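Local coordinates for protein LBCATS-a (Synthetic construct, PDB 5EY5) that probably acts as the alpha subunit of a tryptophan synthase, a TIM barrel that splits indole-3-glycerol phosphate, and holds sn-glycerol-3-phosphate in its pocket, at residues F152-T157 with E161-I166; P28-T33 with F82-E87; V230-A235 with R254-E259. All blocks are in the same frame, centred on the assembly; numbering follows the deposited sequence.

Contact 1. Residues F152-T157 with E161-I166; sequences FLVAPT and ERIKMI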
ATOM      1  N   PHE A 152      27.100  26.292 -32.608  1.00 38.16           N
ATOM      2  CA  PHE A 152      26.643  26.221 -31.221  1.00 37.28           C
ATOM      3  C   PHE A 152      25.549  27.252 -30.955  1.00 39.51           C
ATOM      4  O   PHE A 152      25.541  28.341 -31.543  1.00 37.14           O
ATOM      5  CB  PHE A 152      27.809  26.438 -30.247  1.00 32.68           C
ATOM      6  CG  PHE A 152      28.759  25.265 -30.148  1.00 39.11           C
ATOM      7  CD1 PHE A 152      29.968  25.275 -30.818  1.00 41.10           C
ATOM      8  CD2 PHE A 152      28.438  24.156 -29.375  1.00 42.45           C
ATOM      9  CE1 PHE A 152      30.844  24.203 -30.717  1.00 45.35           C
ATOM     10  CE2 PHE A 152      29.310  23.078 -29.266  1.00 34.42           C
ATOM     11  CZ  PHE A 152      30.509  23.095 -29.937  1.00 35.32           C
ATOM     12  N   LEU A 153      24.621  26.893 -30.058  1.00 34.45           N
ATOM     13  CA  LEU A 153      23.508  27.758 -29.667  1.00 31.61           C
ATOM     14  C   LEU A 153      23.878  28.654 -28.492  1.00 35.52           C
ATOM     15  O   LEU A 153      24.612  28.250 -27.582  1.00 33.22           O
ATOM     16  CB  LEU A 153      22.275  26.940 -29.276  1.00 35.36           C
ATOM     17  CG  LEU A 153      21.434  26.321 -30.386  1.00 32.22           C
ATOM     18  CD1 LEU A 153      22.343  25.669 -31.401  1.00 32.81           C
ATOM     19  CD2 LEU A 153      20.443  25.290 -29.800  1.00 32.46           C
ATOM     20  N   VAL A 154      23.348  29.871 -28.515  1.00 30.61           N
ATOM     21  CA  VAL A 154      23.475  30.819 -27.419  1.00 32.43           C
ATOM     22  C   VAL A 154      22.070  31.225 -27.014  1.00 39.33           C
ATOM     23  O   VAL A 154      21.256  31.601 -27.869  1.00 41.72           O
ATOM     24  CB  VAL A 154      24.315  32.045 -27.810  1.00 42.71           C
ATOM     25  CG1 VAL A 154      24.395  33.026 -26.631  1.00 44.56           C
ATOM     26  CG2 VAL A 154      25.703  31.606 -28.228  1.00 45.72           C
ATOM     27  N   ALA A 155      21.788  31.126 -25.758  1.00 36.40           N
ATOM     28  CA  ALA A 155      20.453  31.378 -25.254  1.00 39.52           C
ATOM     29  C   ALA A 155      20.395  32.706 -24.521  1.00 42.40           C
ATOM     30  O   ALA A 155      21.413  33.220 -24.046  1.00 41.68           O
ATOM     31  CB  ALA A 155      20.020  30.247 -24.315  1.00 39.55           C
ATOM     32  N   PRO A 156      19.204  33.293 -24.410  1.00 45.18           N
ATOM     33  CA  PRO A 156      19.096  34.592 -23.730  1.00 53.23           C
ATOM     34  C   PRO A 156      19.621  34.573 -22.305  1.00 47.82           C
ATOM     35  O   PRO A 156      19.971  35.635 -21.783  1.00 50.24           O
ATOM     36  CB  PRO A 156      17.590  34.886 -23.772  1.00 54.93           C
ATOM     37  CG  PRO A 156      17.067  34.045 -24.927  1.00 47.89           C
ATOM     38  CD  PRO A 156      17.903  32.795 -24.890  1.00 43.46           C
ATOM     39  N   THR A 157      19.692  33.411 -21.662  1.00 44.96           N
ATOM     40  CA  THR A 157      20.200  33.305 -20.302  1.00 48.50           C
ATOM     41  C   THR A 157      21.667  32.911 -20.252  1.00 50.04           C
ATOM     42  O   THR A 157      22.210  32.727 -19.156  1.00 47.65           O
ATOM     43  CB  THR A 157      19.369  32.295 -19.500  1.00 50.43           C
ATOM     44  OG1 THR A 157      19.242  31.076 -20.249  1.00 62.11           O
ATOM     45  CG2 THR A 157      17.987  32.862 -19.224  1.00 47.49           C
ATOM     46  N   GLU A 161      30.303  35.248 -20.018  1.00 63.59           N
ATOM     47  CA  GLU A 161      31.367  34.252 -19.921  1.00 63.73           C
ATOM     48  C   GLU A 161      31.054  33.025 -20.776  1.00 63.48           C
ATOM     49  O   GLU A 161      31.919  32.512 -21.498  1.00 59.08           O
ATOM     50  CB  GLU A 161      31.569  33.849 -18.462  1.00 73.43           C
ATOM     51  CG  GLU A 161      32.809  33.010 -18.237  1.00 87.10           C
ATOM     52  CD  GLU A 161      34.085  33.798 -18.478  1.00102.38           C
ATOM     53  OE1 GLU A 161      33.994  35.016 -18.747  1.00107.21           O
ATOM     54  OE2 GLU A 161      35.181  33.204 -18.396  1.00108.37           O
ATOM     55  N   ARG A 162      29.822  32.530 -20.699  1.00 53.36           N
ATOM     56  CA  ARG A 162      29.469  31.367 -21.495  1.00 51.49           C
ATOM     57  C   ARG A 162      29.491  31.687 -22.992  1.00 49.53           C
ATOM     58  O   ARG A 162      29.861  30.831 -23.804  1.00 46.52           O
ATOM     59  CB  ARG A 162      28.110  30.849 -21.042  1.00 53.95           C
ATOM     60  CG  ARG A 162      27.753  29.552 -21.643  1.00 59.65           C
ATOM     61  CD  ARG A 162      26.972  28.650 -20.698  1.00 56.05           C
ATOM     62  NE  ARG A 162      27.029  27.335 -21.307  1.00 50.97           N
ATOM     63  CZ  ARG A 162      27.865  26.384 -20.930  1.00 52.78           C
ATOM     64  NH1 ARG A 162      28.662  26.590 -19.887  1.00 53.48           N
ATOM     65  NH2 ARG A 162      27.876  25.227 -21.577  1.00 50.31           N
ATOM     66  N   ILE A 163      29.133  32.914 -23.374  1.00 47.88           N
ATOM     67  CA  ILE A 163      29.204  33.305 -24.783  1.00 50.09           C
ATOM     68  C   ILE A 163      30.649  33.278 -25.278  1.00 51.64           C
ATOM     69  O   ILE A 163      30.954  32.671 -26.309  1.00 54.70           O
ATOM     70  CB  ILE A 163      28.561  34.686 -25.000  1.00 50.63           C
ATOM     71  CG1 ILE A 163      27.055  34.625 -24.751  1.00 45.16           C
ATOM     72  CG2 ILE A 163      28.854  35.199 -26.417  1.00 46.80           C
ATOM     73  CD1 ILE A 163      26.462  35.995 -24.433  1.00 46.86           C
ATOM     74  N   LYS A 164      31.556  33.957 -24.566  1.00 59.91           N
ATOM     75  CA  LYS A 164      32.971  33.899 -24.926  1.00 65.01           C
ATOM     76  C   LYS A 164      33.376  32.474 -25.228  1.00 62.97           C
ATOM     77  O   LYS A 164      33.950  32.174 -26.281  1.00 63.36           O
ATOM     78  CB  LYS A 164      33.844  34.432 -23.791  1.00 76.77           C
ATOM     79  CG  LYS A 164      33.559  35.838 -23.396  1.00 91.24           C
ATOM     80  CD  LYS A 164      33.826  36.778 -24.541  1.00 97.90           C
ATOM     81  N   MET A 165      33.061  31.582 -24.293  1.00 61.58           N
ATOM     82  CA  MET A 165      33.450  30.186 -24.409  1.00 61.79           C
ATOM     83  C   MET A 165      32.754  29.510 -25.590  1.00 61.05           C
ATOM     84  O   MET A 165      33.376  28.725 -26.320  1.00 63.17           O
ATOM     85  CB  MET A 165      33.146  29.490 -23.084  1.00 65.76           C
ATOM     86  CG  MET A 165      33.755  28.130 -22.919  1.00 76.32           C
ATOM     87  SD  MET A 165      32.669  26.957 -23.709  1.00 83.65           S
ATOM     88  CE  MET A 165      31.107  27.408 -22.955  1.00 86.79           C
ATOM     89  N   ILE A 166      31.469  29.807 -25.807  1.00 45.33           N
ATOM     90  CA  ILE A 166      30.764  29.234 -26.954  1.00 50.40           C
ATOM     91  C   ILE A 166      31.386  29.726 -28.254  1.00 52.90           C
ATOM     92  O   ILE A 166      31.804  28.935 -29.106  1.00 50.72           O
ATOM     93  CB  ILE A 166      29.263  29.568 -26.900  1.00 44.41           C
ATOM     94  CG1 ILE A 166      28.541  28.707 -25.851  1.00 45.65           C
ATOM     95  CG2 ILE A 166      28.652  29.368 -28.269  1.00 39.13           C
ATOM     96  CD1 ILE A 166      27.214  29.306 -25.349  1.00 40.06           C
TER
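The F152 ring has the carbonyl oxygen of I166 lying obliquely to it, neither over a face nor at an edge. The other flat group, the R162 guanidinium, carries M165 CE over the centre of one face, 3.9 Å above the plane. Its NH2 makes a salt bridge to E134, and its NE pairs with an acidic side chain on the chain of another protein.

The contact itself is an apolar seam within the beta-alpha-beta unit of strand 149-154, helix 160-169 and strand 174-177 in the TIM barrel. I166 holds most of it. Its beta carbon sets off beside the strand, yet both branches reach across. CG1 lies anti to the carbonyl carbon (chi1 -75°) and the chain then runs extended (chi2 158°), which brings CD1 to 3.6 Å from the carbonyl oxygen of L153. CG2 takes the other direction and wedges between F152 CB, 3.6 Å away, and V154 CG2, 3.7 Å away. An alanine at I166 is likely to open a gap beside V154 CG2 and leave F152 CB without its methyl neighbour.

V154 divides its two methyls between successive turns of the helix, and its backbone bonds to Y175 and V177 of the neighbouring strand 174-177 hold it in the barrel wall. CG2 meets I166, while CG1, anti to the backbone N (chi1 179°), meets I163. Those two side chains cross at about a right angle, V154 CG1 lying 3.6 Å from I163 CG1.

Contact 2. Residues P28-T33 with F82-E87; sequences PDLETT and FEMVRE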
ATOM      1  N   PRO A  28       7.283  13.589 -44.653  1.00 40.63           N
ATOM      2  CA  PRO A  28       6.695  12.273 -44.393  1.00 33.50           C
ATOM      3  C   PRO A  28       7.523  11.086 -44.912  1.00 33.35           C
ATOM      4  O   PRO A  28       7.289   9.959 -44.478  1.00 34.84           O
ATOM      5  CB  PRO A  28       5.366  12.350 -45.143  1.00 40.79           C
ATOM      6  CG  PRO A  28       5.680  13.207 -46.307  1.00 37.86           C
ATOM      7  CD  PRO A  28       6.625  14.257 -45.793  1.00 38.23           C
ATOM      8  N   ASP A  29       8.457  11.328 -45.830  1.00 34.45           N
ATOM      9  CA  ASP A  29       9.394  10.293 -46.252  1.00 35.85           C
ATOM     10  C   ASP A  29      10.537  10.988 -46.971  1.00 35.25           C
ATOM     11  O   ASP A  29      10.458  12.180 -47.274  1.00 32.83           O
ATOM     12  CB  ASP A  29       8.722   9.235 -47.137  1.00 47.18           C
ATOM     13  CG  ASP A  29       8.107   9.825 -48.397  1.00 53.45           C
ATOM     14  OD1 ASP A  29       8.693  10.763 -48.965  1.00 63.66           O
ATOM     15  OD2 ASP A  29       7.035   9.348 -48.819  1.00 57.94           O
ATOM     16  N   LEU A  30      11.597  10.227 -47.266  1.00 31.18           N
ATOM     17  CA  LEU A  30      12.831  10.868 -47.734  1.00 38.21           C
ATOM     18  C   LEU A  30      12.710  11.377 -49.164  1.00 40.55           C
ATOM     19  O   LEU A  30      13.313  12.407 -49.514  1.00 29.96           O
ATOM     20  CB  LEU A  30      14.009   9.900 -47.612  1.00 37.57           C
ATOM     21  CG  LEU A  30      14.694   9.897 -46.250  1.00 34.18           C
ATOM     22  CD1 LEU A  30      15.830   8.871 -46.211  1.00 39.88           C
ATOM     23  CD2 LEU A  30      15.213  11.303 -45.901  1.00 35.34           C
ATOM     24  N   GLU A  31      11.949  10.674 -50.007  1.00 31.14           N
ATOM     25  CA  GLU A  31      11.660  11.201 -51.339  1.00 38.10           C
ATOM     26  C   GLU A  31      10.996  12.570 -51.245  1.00 44.98           C
ATOM     27  O   GLU A  31      11.318  13.482 -52.014  1.00 46.24           O
ATOM     28  CB  GLU A  31      10.779  10.221 -52.113  1.00 51.76           C
ATOM     29  CG  GLU A  31       9.892  10.873 -53.187  1.00 74.70           C
ATOM     30  CD  GLU A  31      10.676  11.626 -54.266  1.00 90.78           C
ATOM     31  OE1 GLU A  31      10.113  12.570 -54.864  1.00 92.45           O
ATOM     32  OE2 GLU A  31      11.849  11.279 -54.521  1.00 98.26           O
ATOM     33  N   THR A  32      10.078  12.743 -50.292  1.00 40.56           N
ATOM     34  CA  THR A  32       9.415  14.031 -50.150  1.00 39.98           C
ATOM     35  C   THR A  32      10.363  15.078 -49.579  1.00 41.60           C
ATOM     36  O   THR A  32      10.267  16.257 -49.936  1.00 41.63           O
ATOM     37  CB  THR A  32       8.166  13.882 -49.275  1.00 45.46           C
ATOM     38  OG1 THR A  32       7.297  12.910 -49.868  1.00 54.05           O
ATOM     39  CG2 THR A  32       7.419  15.212 -49.165  1.00 41.99           C
ATOM     40  N   THR A  33      11.276  14.667 -48.697  1.00 33.86           N
ATOM     41  CA  THR A  33      12.309  15.574 -48.212  1.00 37.84           C
ATOM     42  C   THR A  33      13.135  16.120 -49.364  1.00 31.57           C
ATOM     43  O   THR A  33      13.370  17.333 -49.463  1.00 39.33           O
ATOM     44  CB  THR A  33      13.230  14.858 -47.214  1.00 37.83           C
ATOM     45  OG1 THR A  33      12.459  14.265 -46.157  1.00 37.36           O
ATOM     46  CG2 THR A  33      14.221  15.845 -46.629  1.00 33.87           C
ATOM     47  N   PHE A  82      22.163  10.581 -45.392  1.00 34.65           N
ATOM     48  CA  PHE A  82      23.411  10.713 -46.146  1.00 32.57           C
ATOM     49  C   PHE A  82      23.216  10.384 -47.623  1.00 35.72           C
ATOM     50  O   PHE A  82      23.705  11.104 -48.502  1.00 38.09           O
ATOM     51  CB  PHE A  82      24.483   9.808 -45.541  1.00 35.63           C
ATOM     52  CG  PHE A  82      25.146  10.377 -44.315  1.00 37.48           C
ATOM     53  CD1 PHE A  82      25.522  11.710 -44.266  1.00 41.85           C
ATOM     54  CD2 PHE A  82      25.410   9.573 -43.220  1.00 37.27           C
ATOM     55  CE1 PHE A  82      26.138  12.227 -43.139  1.00 44.80           C
ATOM     56  CE2 PHE A  82      26.034  10.090 -42.092  1.00 37.26           C
ATOM     57  CZ  PHE A  82      26.389  11.410 -42.048  1.00 40.03           C
ATOM     58  N   GLU A  83      22.535   9.274 -47.923  1.00 35.31           N
ATOM     59  CA  GLU A  83      22.316   8.919 -49.320  1.00 37.74           C
ATOM     60  C   GLU A  83      21.457   9.965 -50.017  1.00 35.34           C
ATOM     61  O   GLU A  83      21.677  10.279 -51.192  1.00 39.64           O
ATOM     62  CB  GLU A  83      21.678   7.535 -49.427  1.00 39.06           C
ATOM     63  N   MET A  84      20.465  10.507 -49.313  1.00 39.22           N
ATOM     64  CA  MET A  84      19.662  11.581 -49.884  1.00 39.75           C
ATOM     65  C   MET A  84      20.515  12.814 -50.151  1.00 36.29           C
ATOM     66  O   MET A  84      20.387  13.446 -51.206  1.00 37.14           O
ATOM     67  CB  MET A  84      18.497  11.921 -48.951  1.00 44.04           C
ATOM     68  CG  MET A  84      17.417  12.768 -49.602  1.00 46.04           C
ATOM     69  SD  MET A  84      16.822  14.036 -48.475  1.00 49.84           S
ATOM     70  CE  MET A  84      18.196  15.174 -48.577  1.00 51.26           C
ATOM     71  N   VAL A  85      21.403  13.169 -49.215  1.00 34.46           N
ATOM     72  CA  VAL A  85      22.300  14.302 -49.456  1.00 36.54           C
ATOM     73  C   VAL A  85      23.207  14.030 -50.650  1.00 37.05           C
ATOM     74  O   VAL A  85      23.517  14.940 -51.433  1.00 37.96           O
ATOM     75  CB  VAL A  85      23.108  14.631 -48.177  1.00 37.30           C
ATOM     76  CG1 VAL A  85      24.127  15.744 -48.445  1.00 36.64           C
ATOM     77  CG2 VAL A  85      22.168  15.039 -47.071  1.00 29.37           C
ATOM     78  N   ARG A  86      23.609  12.776 -50.850  1.00 37.91           N
ATOM     79  CA  ARG A  86      24.443  12.488 -52.012  1.00 38.57           C
ATOM     80  C   ARG A  86      23.640  12.571 -53.303  1.00 40.72           C
ATOM     81  O   ARG A  86      24.136  13.076 -54.314  1.00 43.52           O
ATOM     82  CB  ARG A  86      25.120  11.125 -51.864  1.00 49.53           C
ATOM     83  CG  ARG A  86      26.276  11.150 -50.865  1.00 57.03           C
ATOM     84  CD  ARG A  86      27.162   9.915 -50.963  1.00 66.93           C
ATOM     85  NE  ARG A  86      26.405   8.677 -50.798  1.00 74.51           N
ATOM     86  CZ  ARG A  86      26.154   8.095 -49.625  1.00 77.30           C
ATOM     87  NH1 ARG A  86      26.605   8.635 -48.497  1.00 69.42           N
ATOM     88  NH2 ARG A  86      25.453   6.967 -49.582  1.00 79.57           N
ATOM     89  N   GLU A  87      22.389  12.106 -53.293  1.00 49.83           N
ATOM     90  CA  GLU A  87      21.536  12.351 -54.452  1.00 51.28           C
ATOM     91  C   GLU A  87      21.388  13.845 -54.683  1.00 49.29           C
ATOM     92  O   GLU A  87      21.456  14.318 -55.822  1.00 58.76           O
ATOM     93  CB  GLU A  87      20.164  11.695 -54.275  1.00 53.32           C
ATOM     94  CG  GLU A  87      20.218  10.243 -53.851  1.00 70.57           C
ATOM     95  CD  GLU A  87      21.245   9.449 -54.640  1.00 88.41           C
ATOM     96  OE1 GLU A  87      21.055   9.270 -55.864  1.00 96.82           O
ATOM     97  OE2 GLU A  87      22.250   9.016 -54.033  1.00 90.04           O
TER
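The sulfur of M84 settles against the first turn of helix 30-42, touching two side chains and a backbone carbonyl. T33 gives the closest contact: its CG2 methyl is 3.7 Å from M84 SD, and its CB sits only slightly farther off, the two side chains crossing at about a right angle. L30 contributes CD2, 4.1 Å from M84 SD, and its carbonyl oxygen, 4.0 Å from that same SD. No hydrogen bond spans the gap, and the grip is dispersion around one polarisable atom.

M84 gets there by first running straight out from its own helix, with CG anti to the backbone N (chi1 -165°), and then bending at chi2 and again at chi3. The bends bring the sulfur up against the CG2 methyl of T33. In T33 the CG2 methyl is likewise anti to the backbone N and faces M84, while OG1 turns to the other side and accepts a hydrogen bond from G26 N in the loop before the helix. One branch is therefore spent on packing and the other on holding the chain.

Farther out, D29 caps the helix that presents L30 and T33. Its OD1 takes T32 N at 2.8 Å, nearly in line with the C-O bond, and also T32 OG1 at 2.7 Å, from 37° out of the carboxylate plane. Two donors thus fix one carboxylate oxygen, and the negative charge sits at a helix N terminus, where the dipole would favour it. Beneath the pair, L50 of strand 48-51 touches both T33 and M84. Two outer helices packed over a barrel strand in this way are the standard layering of the TIM barrel.

Contact 3. Residues V230-A235 with R254-E259; sequences VIVGSA and REFVRE. With G3P (sn-glycerol-3-phosphate), chain E.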
ATOM      1  N   VAL A 230      17.897  34.253 -40.498  1.00 30.45           N
ATOM      2  CA  VAL A 230      16.652  33.923 -39.820  1.00 28.99           C
ATOM      3  C   VAL A 230      16.402  32.443 -40.021  1.00 28.16           C
ATOM      4  O   VAL A 230      16.371  31.975 -41.164  1.00 30.91           O
ATOM      5  CB  VAL A 230      15.471  34.730 -40.387  1.00 30.97           C
ATOM      6  CG1 VAL A 230      14.195  34.387 -39.636  1.00 33.51           C
ATOM      7  CG2 VAL A 230      15.765  36.219 -40.339  1.00 33.00           C
ATOM      8  N   ILE A 231      16.190  31.714 -38.929  1.00 33.10           N
ATOM      9  CA  ILE A 231      15.911  30.284 -38.995  1.00 34.56           C
ATOM     10  C   ILE A 231      14.436  30.062 -38.705  1.00 32.72           C
ATOM     11  O   ILE A 231      13.911  30.568 -37.707  1.00 38.44           O
ATOM     12  CB  ILE A 231      16.770  29.490 -38.003  1.00 31.35           C
ATOM     13  CG1 ILE A 231      18.258  29.782 -38.231  1.00 34.54           C
ATOM     14  CG2 ILE A 231      16.438  28.012 -38.122  1.00 32.66           C
ATOM     15  CD1 ILE A 231      19.143  29.436 -37.065  1.00 34.76           C
ATOM     16  N   VAL A 232      13.784  29.276 -39.558  1.00 30.07           N
ATOM     17  CA  VAL A 232      12.376  28.927 -39.421  1.00 34.16           C
ATOM     18  C   VAL A 232      12.225  27.422 -39.584  1.00 28.28           C
ATOM     19  O   VAL A 232      12.551  26.881 -40.644  1.00 31.89           O
ATOM     20  CB  VAL A 232      11.506  29.624 -40.472  1.00 34.24           C
ATOM     21  CG1 VAL A 232      10.061  29.161 -40.302  1.00 35.14           C
ATOM     22  CG2 VAL A 232      11.651  31.138 -40.397  1.00 27.83           C
ATOM     23  N   GLY A 233      11.649  26.767 -38.580  1.00 35.43           N
ATOM     24  CA  GLY A 233      11.452  25.340 -38.658  1.00 37.24           C
ATOM     25  C   GLY A 233      10.013  24.950 -38.418  1.00 44.09           C
ATOM     26  O   GLY A 233       9.309  24.538 -39.355  1.00 29.20           O
ATOM     27  N   SER A 234       9.560  25.093 -37.167  1.00 31.94           N
ATOM     28  CA  SER A 234       8.230  24.604 -36.817  1.00 39.36           C
ATOM     29  C   SER A 234       7.170  25.088 -37.801  1.00 37.20           C
ATOM     30  O   SER A 234       6.306  24.311 -38.225  1.00 39.22           O
ATOM     31  CB  SER A 234       7.877  25.024 -35.393  1.00 39.96           C
ATOM     32  OG  SER A 234       8.499  24.141 -34.471  1.00 45.14           O
ATOM     33  N   ALA A 235       7.232  26.359 -38.196  1.00 36.74           N
ATOM     34  CA  ALA A 235       6.178  26.875 -39.061  1.00 41.92           C
ATOM     35  C   ALA A 235       6.163  26.168 -40.413  1.00 40.88           C
ATOM     36  O   ALA A 235       5.095  26.011 -41.013  1.00 36.90           O
ATOM     37  CB  ALA A 235       6.332  28.380 -39.244  1.00 30.59           C
ATOM     38  N   ARG A 254       6.471  25.676 -50.554  1.00 43.79           N
ATOM     39  CA  ARG A 254       7.059  26.647 -51.474  1.00 44.07           C
ATOM     40  C   ARG A 254       6.388  28.009 -51.345  1.00 43.62           C
ATOM     41  O   ARG A 254       7.064  29.043 -51.349  1.00 48.61           O
ATOM     42  CB  ARG A 254       6.976  26.151 -52.918  1.00 45.71           C
ATOM     43  CG  ARG A 254       7.812  26.993 -53.871  1.00 53.90           C
ATOM     44  CD  ARG A 254       7.680  26.586 -55.344  1.00 62.76           C
ATOM     45  NE  ARG A 254       6.539  25.719 -55.606  1.00 66.12           N
ATOM     46  CZ  ARG A 254       6.641  24.438 -55.947  1.00 66.79           C
ATOM     47  NH1 ARG A 254       7.838  23.880 -56.077  1.00 58.19           N
ATOM     48  NH2 ARG A 254       5.544  23.720 -56.175  1.00 73.41           N
ATOM     49  N   GLU A 255       5.058  28.033 -51.238  1.00 41.39           N
ATOM     50  CA  GLU A 255       4.358  29.306 -51.138  1.00 47.69           C
ATOM     51  C   GLU A 255       4.709  30.013 -49.840  1.00 45.36           C
ATOM     52  O   GLU A 255       4.984  31.219 -49.839  1.00 43.12           O
ATOM     53  CB  GLU A 255       2.848  29.099 -51.256  1.00 46.76           C
ATOM     54  N   PHE A 256       4.733  29.271 -48.727  1.00 43.29           N
ATOM     55  CA  PHE A 256       5.057  29.881 -47.441  1.00 38.94           C
ATOM     56  C   PHE A 256       6.478  30.420 -47.442  1.00 39.55           C
ATOM     57  O   PHE A 256       6.729  31.545 -46.987  1.00 41.63           O
ATOM     58  CB  PHE A 256       4.867  28.869 -46.308  1.00 39.47           C
ATOM     59  CG  PHE A 256       5.143  29.436 -44.935  1.00 40.96           C
ATOM     60  CD1 PHE A 256       6.111  28.874 -44.120  1.00 34.28           C
ATOM     61  CD2 PHE A 256       4.433  30.530 -44.464  1.00 42.57           C
ATOM     62  CE1 PHE A 256       6.377  29.396 -42.865  1.00 37.54           C
ATOM     63  CE2 PHE A 256       4.689  31.053 -43.202  1.00 42.90           C
ATOM     64  CZ  PHE A 256       5.665  30.483 -42.404  1.00 38.61           C
ATOM     65  N   VAL A 257       7.424  29.632 -47.957  1.00 36.51           N
ATOM     66  CA  VAL A 257       8.818  30.041 -47.910  1.00 36.91           C
ATOM     67  C   VAL A 257       9.095  31.176 -48.881  1.00 34.79           C
ATOM     68  O   VAL A 257      10.040  31.943 -48.683  1.00 33.66           O
ATOM     69  CB  VAL A 257       9.715  28.820 -48.155  1.00 36.12           C
ATOM     70  CG1 VAL A 257      11.168  29.238 -48.382  1.00 34.75           C
ATOM     71  CG2 VAL A 257       9.613  27.873 -46.959  1.00 32.50           C
ATOM     72  N   ARG A 258       8.287  31.326 -49.923  1.00 39.06           N
ATOM     73  CA  ARG A 258       8.446  32.497 -50.771  1.00 35.44           C
ATOM     74  C   ARG A 258       8.016  33.762 -50.031  1.00 38.44           C
ATOM     75  O   ARG A 258       8.644  34.820 -50.177  1.00 37.55           O
ATOM     76  CB  ARG A 258       7.660  32.311 -52.070  1.00 38.10           C
ATOM     77  N   GLU A 259       6.954  33.672 -49.223  1.00 36.23           N
ATOM     78  CA  GLU A 259       6.589  34.787 -48.352  1.00 44.84           C
ATOM     79  C   GLU A 259       7.726  35.109 -47.397  1.00 44.36           C
ATOM     80  O   GLU A 259       8.073  36.277 -47.191  1.00 43.44           O
ATOM     81  CB  GLU A 259       5.330  34.459 -47.554  1.00 55.56           C
ATOM     82  CG  GLU A 259       4.107  34.100 -48.360  1.00 71.79           C
ATOM     83  CD  GLU A 259       2.972  33.622 -47.467  1.00 85.55           C
ATOM     84  OE1 GLU A 259       2.269  32.659 -47.850  1.00 89.97           O
ATOM     85  OE2 GLU A 259       2.797  34.202 -46.370  1.00 87.68           O
TER
HETATM   86  O1  G3P E 301      16.604  25.257 -36.254  1.00 39.15           O
HETATM   87  C1  G3P E 301      15.700  24.669 -35.366  1.00 43.18           C
HETATM   88  C2  G3P E 301      14.267  25.049 -35.723  1.00 44.48           C
HETATM   89  O2  G3P E 301      13.428  24.140 -35.069  1.00 44.20           O
HETATM   90  C3  G3P E 301      13.944  26.508 -35.335  1.00 35.39           C
HETATM   91  O1P G3P E 301      13.031  26.591 -34.266  1.00 38.97           O
HETATM   92  O4P G3P E 301      10.921  25.317 -34.956  1.00 45.39           O
HETATM   93  O2P G3P E 301      10.646  27.262 -33.392  1.00 36.67           O
HETATM   94  O3P G3P E 301      11.212  27.684 -35.728  1.00 44.00           O
HETATM   95  P   G3P E 301      11.413  26.713 -34.588  1.00 42.49           P
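V232 and A235, on either side of the phosphate-binding turn that ends strand 229-232 of the TIM barrel, rest against F256 of the outer helix 249-263. The contact itself is small and apolar. F256 has CG anti to its own backbone N (chi1 -178°), which sends the ring inward from the helix with CE1 leading. A235 CB comes obliquely to within 3.8 Å of F256 CE1, and V232 CG1 approaches more loosely, at the ring edge, 4.5 Å from F256 CE1. R239 ties the two partners further, making a cation-pi contact with the F256 ring and giving NH1 to the carbonyl oxygen of A235.

The other side of the turn faces sn-glycerol-3-phosphate. G233 N donates to ligand O3P at 3.0 Å with an N-H...O angle of 156°. S234 grips ligand O4P twice, through its backbone N at 2.6 Å and its hydroxyl OG at 2.7 Å, and adds a weak bond from N to O3P. I231 CG2 lies 3.3 Å from O1 at the glycerol end. G233, having no side chain, lets the ligand carbon C2 sit where a beta carbon would collide with it. Around the ligand, G184 N and G213 N add further backbone donors, and E49 OE2 and Y175 OH also hydrogen-bond to it.

G233 occupies the N-cap position of helix 234-241, so the phosphate lies at the start of that helix, and the helix dipole would probably add to the attraction. Backbone N-H groups and one hydroxyl, rather than a charged side chain of this segment, thus hold the anion on the turn whose outer side F256 backs.

From the N terminus, contact 2 comes first: residues 82-87 return to 28-33 across 48 intervening residues, closing a loop that includes strand 48-51 and joining the outer helices 30-42 and 78-91. Contact 1 follows as a tight local closure, with three residues between segments 152-157 and 161-166. Contact 3 comes last, joining 230-235, at the end of strand 229-232, to 254-259 on helix 249-263, with 18 residues between the segments. The three stand in series, so none encloses or crosses another. Contacts 1 and 2 lie on opposite sides of the chain's centre, their centres 33 Å apart, whereas contacts 1 and 3 reach the same closed barrel sheet, nearest atoms about 8 Å apart.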